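Local coordinates for protein (R)-specific enoyl-CoA hydratase (Pseudomonas aeruginosa, PDB 5CPG) that probably catalyses the reversible (R)-specific hydration of trans-2-enoyl-CoA to (R)-3-hydroxyacyl-CoA, as a dimeric hot-dog-fold enzyme of the MaoC family, at residues 118-123 against 127-132; 17-22 against 68-73. All coordinates share one frame; numbering follows the deposited sequence.

Contact 1: 118-123 against 127-132; sequences TRVFNQ and QVVDGE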
ATOM      1  N   THR A 118       2.386 -13.021  -5.410  1.00  7.18           N
ATOM      2  CA  THR A 118       2.390 -12.343  -4.107  1.00  8.86           C
ATOM      3  C   THR A 118       1.087 -12.676  -3.401  1.00  6.80           C
ATOM      4  O   THR A 118       0.062 -12.079  -3.669  1.00  9.36           O
ATOM      5  CB  THR A 118       2.567 -10.802  -4.251  1.00  8.67           C
ATOM      6  OG1 THR A 118       1.485 -10.283  -5.031  1.00  7.19           O
ATOM      7  CG2 THR A 118       3.874 -10.469  -4.971  1.00  5.27           C
ATOM      8  N   ARG A 119       1.101 -13.690  -2.529  1.00  7.30           N
ATOM      9  CA  ARG A 119      -0.113 -14.160  -1.880  1.00  6.48           C
ATOM     10  C   ARG A 119      -0.041 -13.830  -0.399  1.00  6.56           C
ATOM     11  O   ARG A 119       1.065 -13.812   0.157  1.00 11.66           O
ATOM     12  CB  ARG A 119      -0.277 -15.684  -2.053  1.00  8.92           C
ATOM     13  CG  ARG A 119      -0.119 -16.142  -3.527  1.00 16.61           C
ATOM     14  CD  ARG A 119       0.176 -17.646  -3.626  1.00 17.83           C
ATOM     15  NE  ARG A 119       0.481 -18.030  -5.027  1.00 19.57           N
ATOM     16  CZ  ARG A 119       1.574 -18.679  -5.427  1.00 16.77           C
ATOM     17  NH1 ARG A 119       2.493 -19.093  -4.562  1.00 22.12           N
ATOM     18  NH2 ARG A 119       1.725 -18.968  -6.715  1.00 26.73           N
ATOM     19  N   VAL A 120      -1.189 -13.602   0.216  1.00  8.31           N
ATOM     20  CA  VAL A 120      -1.205 -13.318   1.661  1.00  4.81           C
ATOM     21  C   VAL A 120      -2.248 -14.217   2.299  1.00  7.52           C
ATOM     22  O   VAL A 120      -3.383 -14.312   1.827  1.00  9.05           O
ATOM     23  CB  VAL A 120      -1.559 -11.844   2.004  1.00  9.59           C
ATOM     24  CG1 VAL A 120      -1.404 -11.620   3.530  1.00  4.66           C
ATOM     25  CG2 VAL A 120      -0.664 -10.894   1.241  1.00 11.41           C
ATOM     26  N   PHE A 121      -1.841 -14.859   3.394  1.00 10.30           N
ATOM     27  CA  PHE A 121      -2.713 -15.764   4.143  1.00  9.56           C
ATOM     28  C   PHE A 121      -2.826 -15.331   5.575  1.00  8.81           C
ATOM     29  O   PHE A 121      -1.879 -14.783   6.122  1.00 10.52           O
ATOM     30  CB  PHE A 121      -2.166 -17.196   4.119  1.00  9.17           C
ATOM     31  CG  PHE A 121      -2.028 -17.761   2.741  1.00 14.86           C
ATOM     32  CD1 PHE A 121      -0.854 -17.580   2.057  1.00  9.99           C
ATOM     33  CD2 PHE A 121      -3.088 -18.416   2.129  1.00 11.33           C
ATOM     34  CE1 PHE A 121      -0.683 -18.070   0.749  1.00 19.28           C
ATOM     35  CE2 PHE A 121      -2.934 -18.932   0.794  1.00 13.74           C
ATOM     36  CZ  PHE A 121      -1.734 -18.750   0.128  1.00 11.74           C
ATOM     37  N   ASN A 122      -3.957 -15.635   6.183  1.00 10.81           N
ATOM     38  CA  ASN A 122      -4.131 -15.333   7.595  1.00 14.42           C
ATOM     39  C   ASN A 122      -3.811 -16.563   8.435  1.00 24.10           C
ATOM     40  O   ASN A 122      -3.413 -17.611   7.914  1.00 12.65           O
ATOM     41  CB  ASN A 122      -5.541 -14.811   7.890  1.00 11.02           C
ATOM     42  CG  ASN A 122      -6.651 -15.839   7.622  1.00 14.36           C
ATOM     43  OD1 ASN A 122      -6.406 -17.037   7.558  1.00 16.64           O
ATOM     44  ND2 ASN A 122      -7.876 -15.358   7.470  1.00 10.04           N
ATOM     45  N   GLN A 123      -4.004 -16.425   9.737  1.00 12.04           N
ATOM     46  CA  GLN A 123      -3.561 -17.444  10.702  1.00 19.02           C
ATOM     47  C   GLN A 123      -4.293 -18.784  10.549  1.00 22.64           C
ATOM     48  O   GLN A 123      -3.819 -19.815  11.038  1.00 22.15           O
ATOM     49  CB  GLN A 123      -3.717 -16.907  12.136  1.00 19.36           C
ATOM     50  CG  GLN A 123      -5.156 -16.682  12.636  1.00 11.38           C
ATOM     51  CD  GLN A 123      -5.702 -15.364  12.203  1.00 19.77           C
ATOM     52  OE1 GLN A 123      -5.058 -14.647  11.424  1.00 17.74           O
ATOM     53  NE2 GLN A 123      -6.860 -14.987  12.755  1.00 18.35           N
ATOM     54  N   GLN A 127      -6.676 -17.573   2.259  1.00 14.77           N
ATOM     55  CA  GLN A 127      -6.000 -16.504   1.496  1.00 10.62           C
ATOM     56  C   GLN A 127      -6.771 -15.170   1.598  1.00 13.53           C
ATOM     57  O   GLN A 127      -7.970 -15.101   1.359  1.00 12.77           O
ATOM     58  CB  GLN A 127      -5.825 -16.948   0.032  1.00 12.46           C
ATOM     59  CG  GLN A 127      -5.002 -15.971  -0.809  1.00 16.78           C
ATOM     60  CD  GLN A 127      -4.562 -16.589  -2.125  1.00 18.68           C
ATOM     61  OE1 GLN A 127      -4.992 -17.673  -2.468  1.00 24.01           O
ATOM     62  NE2 GLN A 127      -3.685 -15.909  -2.849  1.00 16.99           N
ATOM     63  N   VAL A 128      -6.081 -14.092   1.966  1.00 10.82           N
ATOM     64  CA  VAL A 128      -6.742 -12.797   2.074  1.00  9.23           C
ATOM     65  C   VAL A 128      -6.441 -11.885   0.879  1.00 11.77           C
ATOM     66  O   VAL A 128      -7.229 -11.025   0.548  1.00  8.93           O
ATOM     67  CB  VAL A 128      -6.376 -12.102   3.382  1.00 12.20           C
ATOM     68  CG1 VAL A 128      -6.833 -12.955   4.556  1.00 13.01           C
ATOM     69  CG2 VAL A 128      -4.907 -11.843   3.479  1.00 12.65           C
ATOM     70  N   VAL A 129      -5.335 -12.140   0.212  1.00 10.27           N
ATOM     71  CA  VAL A 129      -4.951 -11.376  -0.986  1.00 10.02           C
ATOM     72  C   VAL A 129      -4.280 -12.297  -1.979  1.00  6.94           C
ATOM     73  O   VAL A 129      -3.474 -13.148  -1.618  1.00 10.57           O
ATOM     74  CB  VAL A 129      -3.977 -10.176  -0.634  1.00  9.70           C
ATOM     75  CG1 VAL A 129      -3.360  -9.561  -1.887  1.00 13.08           C
ATOM     76  CG2 VAL A 129      -4.702  -9.148   0.116  1.00 12.18           C
ATOM     77  N   ASP A 130      -4.610 -12.105  -3.256  1.00  6.72           N
ATOM     78  CA  ASP A 130      -3.901 -12.773  -4.320  1.00 11.71           C
ATOM     79  C   ASP A 130      -3.365 -11.704  -5.252  1.00  7.15           C
ATOM     80  O   ASP A 130      -3.934 -10.617  -5.361  1.00 11.02           O
ATOM     81  CB  ASP A 130      -4.837 -13.726  -5.081  1.00 12.77           C
ATOM     82  CG  ASP A 130      -4.091 -14.666  -5.976  1.00 16.41           C
ATOM     83  OD1 ASP A 130      -2.934 -15.013  -5.653  1.00 16.70           O
ATOM     84  OD2 ASP A 130      -4.650 -15.026  -7.038  1.00 18.97           O
ATOM     85  N   GLY A 131      -2.297 -12.010  -5.950  1.00  8.38           N
ATOM     86  CA  GLY A 131      -1.784 -11.014  -6.879  1.00 13.21           C
ATOM     87  C   GLY A 131      -0.431 -11.359  -7.427  1.00 12.96           C
ATOM     88  O   GLY A 131       0.131 -12.412  -7.160  1.00  9.62           O
ATOM     89  N   GLU A 132       0.105 -10.452  -8.239  1.00 10.96           N
ATOM     90  CA  GLU A 132       1.419 -10.669  -8.787  1.00  6.67           C
ATOM     91  C   GLU A 132       2.162  -9.333  -8.940  1.00  8.86           C
ATOM     92  O   GLU A 132       1.536  -8.281  -9.093  1.00  8.31           O
ATOM     93  CB  GLU A 132       1.306 -11.415 -10.137  1.00 16.91           C
ATOM     94  CG  GLU A 132       0.189 -10.903 -11.079  1.00 22.15           C
ATOM     95  CD  GLU A 132      -1.258 -11.437 -10.786  1.00 33.30           C
ATOM     96  OE1 GLU A 132      -1.432 -12.514 -10.157  1.00 32.63           O
ATOM     97  OE2 GLU A 132      -2.237 -10.766 -11.217  1.00 25.70           O
TER
HETATM   98  O   HOH W   1      -1.064 -16.312  -7.330  1.00 32.01           O
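V120 sits opposite both V128 and V129, which makes this antiparallel pairing of 118-123 with 127-132 a classic beta bulge in the hairpin of strands 113-121 and 127-136, two neighbouring strands of the hot-dog sheet. The carbonyl oxygen of V120 receives a firm bond from V128 N at 2.7 Å and a weak one from V129 N at 3.3 Å. In return V120 N binds V129 O (3.0 Å), and further along T118 N binds G131 O. Beyond the bulge the register has moved by one residue, so that F121 faces Q127 in a non-hydrogen-bonded pair.

Beta-branched valines suit the face toward helix 62-73. V120 lies alongside V129, its CG2 against V129 CB, while its CG1 meets V128 CG2 at 3.5 Å; both V120 and V129 also touch the helix. G131 has a backbone conformation that would jam a CB against the preceding carbonyl, which accounts for glycine there.

The other face is more polar. Q127 meets the F121 ring obliquely, with F121 CE2 3.6 Å from Q127 CB. With CG anti to the backbone N (chi1 -174°), the long Q127 chain runs extended past F121 CE2 to the alkyl part of R119, where NE2 comes 3.5 Å from R119 CB. R119 and D130 lie side by side, joined through a water held by R119 NE and D130 OD1; the arginine's NH1 reaches E104 and E102, and D130 OD2 pairs with R88.

V129 O is gripped by two donors from opposite faces of its plane: V120 N and Q127 NE2, the latter at 3.0 Å and 37° out of the carbonyl plane.

Contact 2: 17-22 against 68-73; sequences AEYTSS and SAAIAT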
ATOM      1  N   ALA A  17       9.626 -17.435  -0.707  1.00 15.23           N
ATOM      2  CA  ALA A  17      10.060 -16.837   0.555  1.00 11.52           C
ATOM      3  C   ALA A  17       8.810 -16.401   1.292  1.00  9.79           C
ATOM      4  O   ALA A  17       7.746 -16.281   0.685  1.00 10.41           O
ATOM      5  CB  ALA A  17      10.984 -15.672   0.343  1.00 13.07           C
ATOM      6  N   GLU A  18       8.948 -16.178   2.602  1.00 10.72           N
ATOM      7  CA  GLU A  18       7.820 -15.789   3.421  1.00 13.07           C
ATOM      8  C   GLU A  18       8.161 -14.583   4.287  1.00  9.84           C
ATOM      9  O   GLU A  18       9.332 -14.307   4.538  1.00 16.63           O
ATOM     10  CB  GLU A  18       7.383 -16.943   4.332  1.00 21.40           C
ATOM     11  CG  GLU A  18       6.825 -18.151   3.604  1.00 21.85           C
ATOM     12  CD  GLU A  18       6.480 -19.282   4.580  1.00 32.82           C
ATOM     13  OE1 GLU A  18       6.835 -19.156   5.780  1.00 37.37           O
ATOM     14  OE2 GLU A  18       5.853 -20.273   4.148  1.00 35.86           O
ATOM     15  N   TYR A  19       7.125 -13.872   4.734  1.00 12.22           N
ATOM     16  CA  TYR A  19       7.316 -12.603   5.455  1.00  9.85           C
ATOM     17  C   TYR A  19       6.076 -12.486   6.288  1.00 12.62           C
ATOM     18  O   TYR A  19       4.978 -12.566   5.748  1.00 10.95           O
ATOM     19  CB  TYR A  19       7.455 -11.444   4.458  1.00 11.16           C
ATOM     20  CG  TYR A  19       7.681 -10.077   5.069  1.00 11.69           C
ATOM     21  CD1 TYR A  19       8.910  -9.736   5.599  1.00 15.32           C
ATOM     22  CD2 TYR A  19       6.657  -9.124   5.084  1.00 13.74           C
ATOM     23  CE1 TYR A  19       9.134  -8.475   6.160  1.00 14.24           C
ATOM     24  CE2 TYR A  19       6.867  -7.854   5.628  1.00 15.13           C
ATOM     25  CZ  TYR A  19       8.090  -7.543   6.161  1.00 17.74           C
ATOM     26  OH  TYR A  19       8.254  -6.294   6.700  1.00 19.45           O
ATOM     27  N   THR A  20       6.209 -12.365   7.609  1.00 11.93           N
ATOM     28  CA  THR A  20       5.019 -12.482   8.433  1.00  9.06           C
ATOM     29  C   THR A  20       4.832 -11.218   9.263  1.00 14.93           C
ATOM     30  O   THR A  20       5.803 -10.538   9.591  1.00 16.76           O
ATOM     31  CB  THR A  20       5.096 -13.660   9.398  1.00 12.92           C
ATOM     32  OG1 THR A  20       6.278 -13.478  10.194  1.00 19.64           O
ATOM     33  CG2 THR A  20       5.086 -14.990   8.671  1.00 17.10           C
ATOM     34  N   SER A  21       3.587 -10.928   9.618  1.00 12.96           N
ATOM     35  CA  SER A  21       3.311  -9.720  10.378  1.00 14.39           C
ATOM     36  C   SER A  21       2.046  -9.898  11.202  1.00 12.34           C
ATOM     37  O   SER A  21       1.060 -10.447  10.744  1.00 14.10           O
ATOM     38  CB  SER A  21       3.166  -8.514   9.453  1.00 16.10           C
ATOM     39  OG  SER A  21       2.954  -7.329  10.206  1.00 22.10           O
ATOM     40  N   SER A  22       2.071  -9.425  12.445  1.00  9.82           N
ATOM     41  CA  SER A  22       0.865  -9.490  13.237  1.00 12.12           C
ATOM     42  C   SER A  22       0.039  -8.242  12.955  1.00 11.78           C
ATOM     43  O   SER A  22       0.599  -7.209  12.666  1.00 16.93           O
ATOM     44  CB  SER A  22       1.220  -9.569  14.718  1.00 26.40           C
ATOM     45  OG  SER A  22       2.093  -8.491  15.036  1.00 37.13           O
ATOM     46  N   SER A  68       5.065  -5.374  -0.470  1.00  6.08           N
ATOM     47  CA  SER A  68       6.180  -4.580  -1.016  1.00  9.63           C
ATOM     48  C   SER A  68       7.400  -4.719  -0.142  1.00  7.53           C
ATOM     49  O   SER A  68       8.526  -4.747  -0.656  1.00  7.58           O
ATOM     50  CB  SER A  68       5.799  -3.102  -1.164  1.00  6.22           C
ATOM     51  OG  SER A  68       5.618  -2.487   0.092  1.00  8.54           O
ATOM     52  N   ALA A  69       7.204  -4.814   1.173  1.00  4.86           N
ATOM     53  CA  ALA A  69       8.363  -4.946   2.082  1.00  5.77           C
ATOM     54  C   ALA A  69       8.993  -6.354   1.934  1.00  8.04           C
ATOM     55  O   ALA A  69      10.222  -6.499   2.031  1.00  9.44           O
ATOM     56  CB  ALA A  69       7.949  -4.669   3.534  1.00  5.22           C
ATOM     57  N   ALA A  70       8.162  -7.374   1.703  1.00  7.21           N
ATOM     58  CA  ALA A  70       8.695  -8.733   1.498  1.00  6.47           C
ATOM     59  C   ALA A  70       9.592  -8.744   0.287  1.00  5.69           C
ATOM     60  O   ALA A  70      10.660  -9.328   0.289  1.00  8.84           O
ATOM     61  CB  ALA A  70       7.573  -9.739   1.314  1.00  7.05           C
ATOM     62  N   ILE A  71       9.151  -8.090  -0.773  1.00  6.43           N
ATOM     63  CA  ILE A  71       9.924  -8.111  -2.014  1.00  7.05           C
ATOM     64  C   ILE A  71      11.223  -7.327  -1.809  1.00  9.21           C
ATOM     65  O   ILE A  71      12.332  -7.760  -2.148  1.00  9.91           O
ATOM     66  CB  ILE A  71       9.104  -7.514  -3.157  1.00  6.24           C
ATOM     67  CG1 ILE A  71       7.887  -8.417  -3.482  1.00  7.45           C
ATOM     68  CG2 ILE A  71       9.996  -7.194  -4.374  1.00  7.63           C
ATOM     69  CD1 ILE A  71       7.007  -7.818  -4.581  1.00 10.23           C
ATOM     70  N   ALA A  72      11.087  -6.161  -1.180  1.00  6.98           N
ATOM     71  CA  ALA A  72      12.226  -5.289  -0.978  1.00  9.61           C
ATOM     72  C   ALA A  72      13.238  -5.751   0.031  1.00  7.89           C
ATOM     73  O   ALA A  72      14.398  -5.336  -0.070  1.00 10.98           O
ATOM     74  CB  ALA A  72      11.734  -3.889  -0.570  1.00 12.77           C
ATOM     75  N   THR A  73      12.818  -6.556   1.008  1.00  8.58           N
ATOM     76  CA  THR A  73      13.762  -6.954   2.070  1.00 10.42           C
ATOM     77  C   THR A  73      14.084  -8.436   2.104  1.00 11.57           C
ATOM     78  O   THR A  73      15.066  -8.816   2.785  1.00 13.11           O
ATOM     79  CB  THR A  73      13.275  -6.535   3.496  1.00 12.48           C
ATOM     80  OG1 THR A  73      12.098  -7.246   3.889  1.00 12.69           O
ATOM     81  CG2 THR A  73      12.969  -5.018   3.535  1.00 10.58           C
TER
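Y19 has the most surface buried here, and it carries the whole strand side of the contact: its ring leans against A70 and A69 of helix 62-73, with T73 one turn further on. CG stands anti to the backbone N (chi1 -179°), which sends the ring out from strand 16-22 along the flank of the helix.

A70 meets the root of the tyrosine. Its methyl, CB, lies 3.6 Å from Y19 CB and 3.8 Å from Y19 CG, and its backbone lies over one face of the ring, with A70 N 4.1 Å above the plane and displaced toward the rim. Alanine suits the place because its single methyl lets the tyrosine ring lie close to the helix backbone.

A69, the next residue back, serves the outer end. Its CB packs 3.6 Å from Y19 OH and makes an apolar contact with Y19 CZ at 3.9 Å. The hydroxyl bonds with the carbonyl oxygen of S35 of the second subunit. Tyrosine suits the place because the ring packs on the helix while its polar end crosses to the partner chain.

The T73 side chain crosses Y19 at about a right angle, its OG1 set obliquely to the ring, 3.9 Å from Y19 CE1. That hydroxyl is turned back to its own helix: it donates to A69 O at 2.7 Å, and T73 N reaches the same oxygen from the opposite face of its plane, so two bonds occupy the carbonyl.

No hydrogen bond joins the segments, whose axes approach to 8.6 Å at 131°. The helix is the central one wrapped by the curved sheet of the hot-dog fold; strand 16-22 forms an outermost strand within this chain, paired with strand 98-109, whose V101 and L103 also touch A70.

Contacts 1 and 2 share the five-stranded sheet and helix 62-73. Their centres lie 12 Å apart and they touch directly: T118 CG2 of contact 1 is 4.1 Å from I71 CD1 of contact 2. Contact 1 joins strands within the sheet; contact 2 sets the helix against the strand that is outermost within this chain. No other chain touches contact 1, whereas at contact 2 A72 O bonds N39 ND2 of the second subunit and A72 packs on D37 of that subunit, consistent with the hydratase 2 motif of one subunit meeting this helix of the other. Glycerol, probably from the crystallisation liquor, lies about 3 Å (nearest atoms) from the E132 side chain, and glycerol also binds A72 O.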